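Local coordinates for hydrogenase expression/formation protein (HypB) (Archaeoglobus fulgidus, PDB 2WSM) that probably binds and hydrolyses GTP as a dimerising maturation factor that helps supply nickel during the assembly of hydrogenase, at residues N34-I39 with I114-N119; C122-D127 with P150-V155; V137-G142 with I159-V164. One frame throughout, in Å; residues are numbered along the deposited sequence.

How the contacts relate
From the N terminus, the chain runs up strand 31-37, and contact 1 closes a long excursion of 74 residues when 114-119, on strand 111-118, comes back beside 34-39. Only then does contact 2 open, so the two are in series; it brings the loop segment 122-127 against helix 150-154. Contact 3 starts within that second excursion, at 137-142, and finishes beyond it, at 159-164, so contacts 2 and 3 cross. Contacts 1 and 3 join neighbouring strands of one parallel sheet, their centres about 13 Å apart, while contact 2 has its centre about 11 Å from that of contact 1, meeting it through M36 against P123 and I152.

Contact 1: residues N34-I39 with I114-N119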
loop_
_atom_site.group_PDB
_atom_site.type_symbol
_atom_site.label_atom_id
_atom_site.label_comp_id
_atom_site.label_asym_id
_atom_site.label_seq_id
_atom_site.Cartn_x
_atom_site.Cartn_y
_atom_site.Cartn_z
ATOM N N ASN A 34 -12.236 2.880 10.074
ATOM C CA ASN A 34 -11.367 3.152 8.951
ATOM C C ASN A 34 -11.901 2.382 7.744
ATOM O O ASN A 34 -11.805 1.157 7.692
ATOM C CB ASN A 34 -9.941 2.700 9.309
ATOM C CG ASN A 34 -8.962 2.837 8.164
ATOM O OD1 ASN A 34 -9.275 3.406 7.124
ATOM N ND2 ASN A 34 -7.752 2.319 8.361
ATOM N N ILE A 35 -12.484 3.089 6.783
ATOM C CA ILE A 35 -13.108 2.417 5.644
ATOM C C ILE A 35 -12.236 2.481 4.414
ATOM O O ILE A 35 -12.078 3.534 3.796
ATOM C CB ILE A 35 -14.507 2.970 5.313
ATOM C CG1 ILE A 35 -15.429 2.804 6.521
ATOM C CG2 ILE A 35 -15.084 2.268 4.066
ATOM C CD1 ILE A 35 -16.682 3.627 6.452
ATOM N N MET A 36 -11.687 1.332 4.055
ATOM C CA MET A 36 -10.711 1.252 2.981
ATOM C C MET A 36 -11.319 0.638 1.727
ATOM O O MET A 36 -12.342 -0.043 1.786
ATOM C CB MET A 36 -9.496 0.443 3.444
ATOM C CG MET A 36 -8.576 1.197 4.396
ATOM S SD MET A 36 -7.433 0.119 5.291
ATOM C CE MET A 36 -8.540 -0.567 6.528
ATOM N N GLY A 37 -10.688 0.892 0.589
ATOM C CA GLY A 37 -11.152 0.342 -0.669
ATOM C C GLY A 37 -10.777 1.224 -1.841
ATOM O O GLY A 37 -10.530 2.422 -1.690
ATOM N N ALA A 38 -10.736 0.624 -3.020
ATOM C CA ALA A 38 -10.369 1.349 -4.219
ATOM C C ALA A 38 -11.419 2.402 -4.521
ATOM O O ALA A 38 -12.553 2.334 -4.042
ATOM C CB ALA A 38 -10.214 0.390 -5.405
ATOM N N ILE A 39 -11.035 3.388 -5.313
ATOM C CA ILE A 39 -11.992 4.360 -5.781
ATOM C C ILE A 39 -13.018 3.560 -6.587
ATOM O O ILE A 39 -12.661 2.616 -7.293
ATOM C CB ILE A 39 -11.298 5.465 -6.612
ATOM C CG1 ILE A 39 -12.184 6.707 -6.715
ATOM C CG2 ILE A 39 -10.900 4.941 -7.984
ATOM C CD1 ILE A 39 -11.465 7.931 -7.270
ATOM N N ILE A 114 -14.465 7.036 8.740
ATOM C CA ILE A 114 -13.262 7.540 8.098
ATOM C C ILE A 114 -13.001 6.853 6.760
ATOM O O ILE A 114 -12.619 5.675 6.698
ATOM C CB ILE A 114 -12.029 7.388 9.000
ATOM C CG1 ILE A 114 -12.293 8.015 10.375
ATOM C CG2 ILE A 114 -10.811 8.016 8.341
ATOM C CD1 ILE A 114 -11.079 8.021 11.297
ATOM N N GLU A 115 -13.203 7.609 5.691
ATOM C CA GLU A 115 -12.982 7.110 4.348
ATOM C C GLU A 115 -11.524 7.280 3.917
ATOM O O GLU A 115 -11.036 8.396 3.710
ATOM C CB GLU A 115 -13.920 7.822 3.372
ATOM C CG GLU A 115 -13.763 7.364 1.941
ATOM C CD GLU A 115 -14.451 8.291 0.971
ATOM O OE1 GLU A 115 -13.855 9.337 0.628
ATOM O OE2 GLU A 115 -15.586 7.978 0.558
ATOM N N ASN A 116 -10.825 6.162 3.790
ATOM C CA ASN A 116 -9.437 6.190 3.368
ATOM C C ASN A 116 -9.305 6.514 1.877
ATOM O O ASN A 116 -10.295 6.520 1.140
ATOM C CB ASN A 116 -8.762 4.852 3.690
ATOM C CG ASN A 116 -7.325 5.020 4.155
ATOM O OD1 ASN A 116 -6.525 5.699 3.515
ATOM N ND2 ASN A 116 -6.999 4.408 5.279
ATOM N N VAL A 117 -8.074 6.777 1.450
ATOM C CA VAL A 117 -7.728 7.006 0.045
ATOM C C VAL A 117 -8.137 5.817 -0.831
ATOM O O VAL A 117 -8.196 4.673 -0.358
ATOM C CB VAL A 117 -6.194 7.274 -0.102
ATOM C CG1 VAL A 117 -5.815 7.659 -1.538
ATOM C CG2 VAL A 117 -5.759 8.371 0.870
ATOM N N GLY A 118 -8.426 6.090 -2.099
ATOM C CA GLY A 118 -8.793 5.049 -3.050
ATOM C C GLY A 118 -7.582 4.224 -3.467
ATOM O O GLY A 118 -6.967 4.490 -4.498
ATOM N N ASN A 119 -7.239 3.222 -2.663
ATOM C CA ASN A 119 -5.998 2.475 -2.846
ATOM C C ASN A 119 -6.005 1.193 -2.012
ATOM O O ASN A 119 -6.429 1.206 -0.860
ATOM C CB ASN A 119 -4.808 3.373 -2.472
ATOM C CG ASN A 119 -3.493 2.633 -2.451
ATOM O OD1 ASN A 119 -3.119 2.049 -1.442
ATOM N ND2 ASN A 119 -2.767 2.675 -3.562
HETATM O O HOH W 1 -8.125 2.189 0.881
#
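At the C-terminal ends of two central strands of a P-loop GTPase core, I35 and M36 of one parallel strand face I114 to N116 of its neighbour. The register is set by I35 N, which donates to I114 O at 2.6 Å, and by I35 O, which accepts N116 N at 2.9 Å. The strand axes come within 4.7 Å and are inclined to each other. Side-chain amides add a further rung: N116 ND2 donates to N34 OD1 across 3.1 Å, with an N-H...O angle of 159°. The acceptor lies close to the amide plane of N116, whereas the two amide planes are turned 35° apart. With CG of N34 anti to the backbone N (chi1 176°), that oxygen is carried over to the other strand. N116 is held at both ends of its amide, because OD1 accepts its own neighbour V117 N on a lone pair and also L94 N; N34 ND2 goes to E130. The CG of M36 runs alongside N116, 3.7 Å from its CB. A water bridges the strands where they part, accepting from G37 N at 2.9 Å and donating to V117 O at 2.8 Å and to N119 O. The positive phi of G37 is one that a residue with a side chain rarely adopts. On the face opposite N34 and I114, E115 divides its carboxylate between the T44 hydroxyl and the backbone N of D66, and K43 NZ reaches the carbonyls of G37 and N116. G37, K43 and T44 fit a Walker A motif, while E115 and G118 are spaced like the ExxG element of G3E GTPases, so this pair of strands is characteristic of the phosphate site of the P-loop fold.

Contact 2: residues C122-D127 with P150-V155; sequences CPVDFD and PEIFRV
V124 leans on the short helix 150-154 and on V155 just after it, meeting E151, I152 and V155 and carrying most of this contact. Its CB sends out two methyls that divide the work. The first, CG1, is anti to the backbone N (chi1 166°) and reaches between E151 and V155, 4.2 Å from E151 CB and 4.4 Å from V155 CG1. The second, CG2, goes deeper: it lies 3.5 Å from I152 N and 3.6 Å from E151 C, so that this methyl rests on the peptide link between the two residues. It also touches side chains on both sides of that link, with E151 CB at 3.7 Å and I152 CB at 3.8 Å. A smaller contact comes from P123, whose CB stands 4.3 Å from I152 CD1; both residues also lie against M36 of strand 31-37. The loop segment has a compact shape of its own, for F126 N donates to P123 O at 3.2 Å, and the turn so formed presents V124 to the helix. Of the E151 side chain, CB makes the contact, beside its backbone carbonyl. The chain then bends at chi2 (101°) and carries the carboxylate away, to where E151 of the second subunit brings a like charge close, which could favour protonation of one of the two. C122, at the start of the loop segment, is tied to C92 by a disulfide, and H93 packs on C122 and P123; in related HypB proteins such a cysteine-histidine group binds metal. No hydrogen bond or salt bridge joins the two segments. The contact therefore rests on methyl and methylene packing against backbone, which depends on close fit and exclusion of water rather than on directed bonds, and it lies beside a surface that takes part in the subunit interface.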
loop_
_atom_site.group_PDB
_atom_site.type_symbol
_atom_site.label_atom_id
_atom_site.label_comp_id
_atom_site.label_asym_id
_atom_site.label_seq_id
_atom_site.Cartn_x
_atom_site.Cartn_y
_atom_site.Cartn_z
ATOM N N CYS A 122 -1.199 0.936 0.011
ATOM C CA CYS A 122 -0.546 1.824 0.974
ATOM C C CYS A 122 -1.134 1.845 2.390
ATOM O O CYS A 122 -0.384 1.915 3.356
ATOM C CB CYS A 122 -0.468 3.254 0.414
ATOM S SG CYS A 122 0.487 3.424 -1.133
ATOM N N PRO A 123 -2.476 1.807 2.523
ATOM C CA PRO A 123 -3.094 1.920 3.855
ATOM C C PRO A 123 -2.777 0.769 4.825
ATOM O O PRO A 123 -3.023 0.904 6.022
ATOM C CB PRO A 123 -4.596 1.940 3.542
ATOM C CG PRO A 123 -4.683 2.459 2.141
ATOM C CD PRO A 123 -3.491 1.837 1.455
ATOM N N VAL A 124 -2.242 -0.336 4.320
ATOM C CA VAL A 124 -1.992 -1.507 5.158
ATOM C C VAL A 124 -1.271 -1.164 6.463
ATOM O O VAL A 124 -1.748 -1.508 7.539
ATOM C CB VAL A 124 -1.202 -2.586 4.398
ATOM C CG1 VAL A 124 -0.647 -3.630 5.362
ATOM C CG2 VAL A 124 -2.081 -3.235 3.343
ATOM N N ASP A 125 -0.144 -0.462 6.361
ATOM C CA ASP A 125 0.744 -0.246 7.505
ATOM C C ASP A 125 0.438 0.972 8.371
ATOM O O ASP A 125 1.195 1.273 9.294
ATOM C CB ASP A 125 2.194 -0.132 7.030
ATOM C CG ASP A 125 2.772 -1.459 6.604
ATOM O OD1 ASP A 125 3.536 -1.467 5.620
ATOM O OD2 ASP A 125 2.464 -2.490 7.250
ATOM N N PHE A 126 -0.650 1.679 8.086
ATOM C CA PHE A 126 -0.943 2.890 8.837
ATOM C C PHE A 126 -2.133 2.799 9.796
ATOM O O PHE A 126 -3.294 2.869 9.398
ATOM C CB PHE A 126 -1.035 4.086 7.893
ATOM C CG PHE A 126 0.227 4.312 7.118
ATOM C CD1 PHE A 126 1.269 5.042 7.668
ATOM C CD2 PHE A 126 0.399 3.746 5.862
ATOM C CE1 PHE A 126 2.448 5.236 6.964
ATOM C CE2 PHE A 126 1.571 3.933 5.154
ATOM C CZ PHE A 126 2.600 4.680 5.704
ATOM N N ASP A 127 -1.811 2.632 11.070
ATOM C CA ASP A 127 -2.797 2.688 12.135
ATOM C C ASP A 127 -3.273 4.137 12.291
ATOM O O ASP A 127 -2.473 5.034 12.510
ATOM C CB ASP A 127 -2.157 2.192 13.437
ATOM C CG ASP A 127 -3.157 2.015 14.561
ATOM O OD1 ASP A 127 -2.711 1.752 15.693
ATOM O OD2 ASP A 127 -4.378 2.130 14.323
ATOM N N PRO A 150 -3.678 -9.566 -0.573
ATOM C CA PRO A 150 -3.763 -10.234 0.728
ATOM C C PRO A 150 -3.476 -9.286 1.883
ATOM O O PRO A 150 -4.115 -9.412 2.923
ATOM C CB PRO A 150 -2.653 -11.291 0.659
ATOM C CG PRO A 150 -2.307 -11.416 -0.783
ATOM C CD PRO A 150 -2.594 -10.103 -1.411
ATOM N N GLU A 151 -2.517 -8.378 1.718
ATOM C CA GLU A 151 -2.083 -7.537 2.831
ATOM C C GLU A 151 -3.224 -6.700 3.402
ATOM O O GLU A 151 -3.432 -6.664 4.617
ATOM C CB GLU A 151 -0.919 -6.618 2.432
ATOM C CG GLU A 151 0.393 -7.321 2.110
ATOM C CD GLU A 151 0.649 -7.450 0.617
ATOM O OE1 GLU A 151 1.795 -7.185 0.202
ATOM O OE2 GLU A 151 -0.286 -7.799 -0.143
ATOM N N ILE A 152 -3.966 -6.026 2.527
ATOM C CA ILE A 152 -5.034 -5.168 2.995
ATOM C C ILE A 152 -6.228 -5.969 3.495
ATOM O O ILE A 152 -6.865 -5.583 4.478
ATOM C CB ILE A 152 -5.467 -4.127 1.945
ATOM C CG1 ILE A 152 -6.302 -3.028 2.615
ATOM C CG2 ILE A 152 -6.235 -4.778 0.808
ATOM C CD1 ILE A 152 -6.258 -1.688 1.888
ATOM N N PHE A 153 -6.526 -7.092 2.844
ATOM C CA PHE A 153 -7.702 -7.870 3.251
ATOM C C PHE A 153 -7.468 -8.567 4.585
ATOM O O PHE A 153 -8.410 -8.858 5.305
ATOM C CB PHE A 153 -8.177 -8.826 2.153
ATOM C CG PHE A 153 -8.926 -8.129 1.046
ATOM C CD1 PHE A 153 -8.303 -7.827 -0.157
ATOM C CD2 PHE A 153 -10.247 -7.730 1.235
ATOM C CE1 PHE A 153 -8.979 -7.163 -1.156
ATOM C CE2 PHE A 153 -10.940 -7.061 0.237
ATOM C CZ PHE A 153 -10.309 -6.771 -0.959
ATOM N N ARG A 154 -6.201 -8.772 4.929
ATOM C CA ARG A 154 -5.847 -9.350 6.217
ATOM C C ARG A 154 -6.155 -8.444 7.409
ATOM O O ARG A 154 -6.394 -8.939 8.505
ATOM C CB ARG A 154 -4.372 -9.748 6.248
ATOM C CG ARG A 154 -4.125 -11.243 6.202
ATOM C CD ARG A 154 -2.624 -11.552 6.159
ATOM N NE ARG A 154 -2.101 -11.528 4.795
ATOM C CZ ARG A 154 -0.890 -11.085 4.461
ATOM N NH1 ARG A 154 -0.500 -11.099 3.190
ATOM N NH2 ARG A 154 -0.071 -10.613 5.395
ATOM N N VAL A 155 -6.143 -7.128 7.207
ATOM C CA VAL A 155 -6.264 -6.202 8.331
ATOM C C VAL A 155 -7.724 -5.897 8.657
ATOM O O VAL A 155 -8.028 -5.286 9.680
ATOM C CB VAL A 155 -5.461 -4.883 8.105
ATOM C CG1 VAL A 155 -4.010 -5.192 7.725
ATOM C CG2 VAL A 155 -6.117 -4.006 7.040
#

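Contact 3: residues V137-G142 with I159-V164; sequences VSVTEG and IVINKV
V139 is the main projection here: just past the end of strand 132-138 it fits into the bend that I161 to V164 make at the end of strand 158-162. With CG1 anti to the carbonyl carbon (chi1 -67°), CG2 falls between the backbone N and the carbonyl carbon and presses on K163 O at only 3.1 Å, a tight fit. The other methyl, CG1, meets I161 CG2 at 4.1 Å and V164 CG1 at 4.4 Å, the side chains of V139 and I161 crossing at about a right angle. V137 adds a second bump, its CG1 lying 4.3 Å from I161 CG1. Helix 174-184 covers V137 and V139 from that same face. On the opposite face N162 packs its CB 3.3 Å from V137 O, and its ND2 bonds S41 O. The extended K163 chain runs past S138, with CD 3.7 Å from S138 OG. That hydroxyl shares a hydrogen bond with T140 OG1, and S138 N donates to E141 OE2. Backbone bonds keep the projection in register: V137 N to V160 O, N162 N to V137 O at 2.7 Å, and V139 N to N162 O at 3.1 Å. In this P-loop GTPase domain the ends of these two strands bring N162 to the P-loop residue S41; N162 and K163 probably correspond to the NK of the guanine-recognising NKxD motif of GTPases.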
loop_
_atom_site.group_PDB
_atom_site.type_symbol
_atom_site.label_atom_id
_atom_site.label_comp_id
_atom_site.label_asym_id
_atom_site.label_seq_id
_atom_site.Cartn_x
_atom_site.Cartn_y
_atom_site.Cartn_z
ATOM N N VAL A 137 -14.792 -3.880 -1.510
ATOM C CA VAL A 137 -14.453 -4.127 -2.901
ATOM C C VAL A 137 -15.720 -4.331 -3.736
ATOM O O VAL A 137 -16.679 -4.974 -3.299
ATOM C CB VAL A 137 -13.498 -5.334 -3.053
ATOM C CG1 VAL A 137 -14.221 -6.642 -2.738
ATOM C CG2 VAL A 137 -12.910 -5.369 -4.442
ATOM N N SER A 138 -15.725 -3.764 -4.931
ATOM C CA SER A 138 -16.848 -3.926 -5.842
ATOM C C SER A 138 -16.548 -5.066 -6.819
ATOM O O SER A 138 -15.384 -5.299 -7.155
ATOM C CB SER A 138 -17.115 -2.612 -6.587
ATOM O OG SER A 138 -17.699 -2.840 -7.858
ATOM N N VAL A 139 -17.590 -5.777 -7.260
ATOM C CA VAL A 139 -17.409 -6.895 -8.190
ATOM C C VAL A 139 -16.890 -6.428 -9.539
ATOM O O VAL A 139 -16.337 -7.215 -10.299
ATOM C CB VAL A 139 -18.704 -7.726 -8.423
ATOM C CG1 VAL A 139 -19.120 -8.457 -7.154
ATOM C CG2 VAL A 139 -19.828 -6.854 -8.981
ATOM N N THR A 140 -17.069 -5.145 -9.830
ATOM C CA THR A 140 -16.617 -4.575 -11.095
ATOM C C THR A 140 -15.104 -4.453 -11.142
ATOM O O THR A 140 -14.536 -4.124 -12.182
ATOM C CB THR A 140 -17.245 -3.187 -11.347
ATOM O OG1 THR A 140 -16.794 -2.268 -10.347
ATOM C CG2 THR A 140 -18.762 -3.272 -11.280
ATOM N N GLU A 141 -14.449 -4.725 -10.018
ATOM C CA GLU A 141 -12.992 -4.630 -9.946
ATOM C C GLU A 141 -12.317 -5.923 -10.402
ATOM O O GLU A 141 -11.098 -5.977 -10.553
ATOM C CB GLU A 141 -12.546 -4.271 -8.526
ATOM C CG GLU A 141 -12.935 -2.866 -8.100
ATOM C CD GLU A 141 -12.714 -2.617 -6.618
ATOM O OE1 GLU A 141 -11.564 -2.765 -6.147
ATOM O OE2 GLU A 141 -13.694 -2.265 -5.928
ATOM N N GLY A 142 -13.114 -6.959 -10.632
ATOM C CA GLY A 142 -12.568 -8.264 -10.960
ATOM C C GLY A 142 -12.588 -9.177 -9.750
ATOM O O GLY A 142 -12.288 -8.747 -8.636
ATOM N N ILE A 159 -15.280 -7.276 5.744
ATOM C CA ILE A 159 -14.986 -7.137 4.330
ATOM C C ILE A 159 -16.304 -7.038 3.576
ATOM O O ILE A 159 -17.191 -7.885 3.744
ATOM C CB ILE A 159 -14.182 -8.339 3.810
ATOM C CG1 ILE A 159 -12.806 -8.394 4.490
ATOM C CG2 ILE A 159 -14.070 -8.286 2.295
ATOM C CD1 ILE A 159 -11.960 -9.615 4.127
ATOM N N VAL A 160 -16.444 -5.992 2.770
ATOM C CA VAL A 160 -17.670 -5.794 2.013
ATOM C C VAL A 160 -17.452 -6.076 0.534
ATOM O O VAL A 160 -16.652 -5.408 -0.129
ATOM C CB VAL A 160 -18.223 -4.365 2.168
ATOM C CG1 VAL A 160 -19.542 -4.213 1.398
ATOM C CG2 VAL A 160 -18.414 -4.023 3.639
ATOM N N ILE A 161 -18.158 -7.080 0.027
ATOM C CA ILE A 161 -18.192 -7.331 -1.404
ATOM C C ILE A 161 -19.434 -6.638 -1.964
ATOM O O ILE A 161 -20.554 -6.922 -1.555
ATOM C CB ILE A 161 -18.182 -8.837 -1.714
ATOM C CG1 ILE A 161 -16.991 -9.501 -1.015
ATOM C CG2 ILE A 161 -18.107 -9.074 -3.204
ATOM C CD1 ILE A 161 -17.059 -11.015 -0.983
ATOM N N ASN A 162 -19.211 -5.730 -2.906
ATOM C CA ASN A 162 -20.152 -4.672 -3.216
ATOM C C ASN A 162 -20.687 -4.741 -4.637
ATOM O O ASN A 162 -20.057 -5.323 -5.524
ATOM C CB ASN A 162 -19.463 -3.311 -2.992
ATOM C CG ASN A 162 -20.447 -2.163 -2.912
ATOM O OD1 ASN A 162 -21.607 -2.353 -2.563
ATOM N ND2 ASN A 162 -19.987 -0.962 -3.232
ATOM N N LYS A 163 -21.849 -4.124 -4.841
ATOM C CA LYS A 163 -22.492 -4.077 -6.148
ATOM C C LYS A 163 -22.661 -5.480 -6.726
ATOM O O LYS A 163 -22.471 -5.694 -7.925
ATOM C CB LYS A 163 -21.693 -3.188 -7.113
ATOM C CG LYS A 163 -21.542 -1.740 -6.659
ATOM C CD LYS A 163 -20.809 -0.882 -7.696
ATOM C CE LYS A 163 -20.157 0.338 -7.040
ATOM N NZ LYS A 163 -19.851 1.455 -7.992
ATOM N N VAL A 164 -23.017 -6.438 -5.875
ATOM C CA VAL A 164 -23.121 -7.833 -6.314
ATOM C C VAL A 164 -24.179 -8.068 -7.404
ATOM O O VAL A 164 -24.029 -8.968 -8.235
ATOM C CB VAL A 164 -23.366 -8.805 -5.135
ATOM C CG1 VAL A 164 -22.260 -8.677 -4.099
ATOM C CG2 VAL A 164 -24.734 -8.559 -4.508
#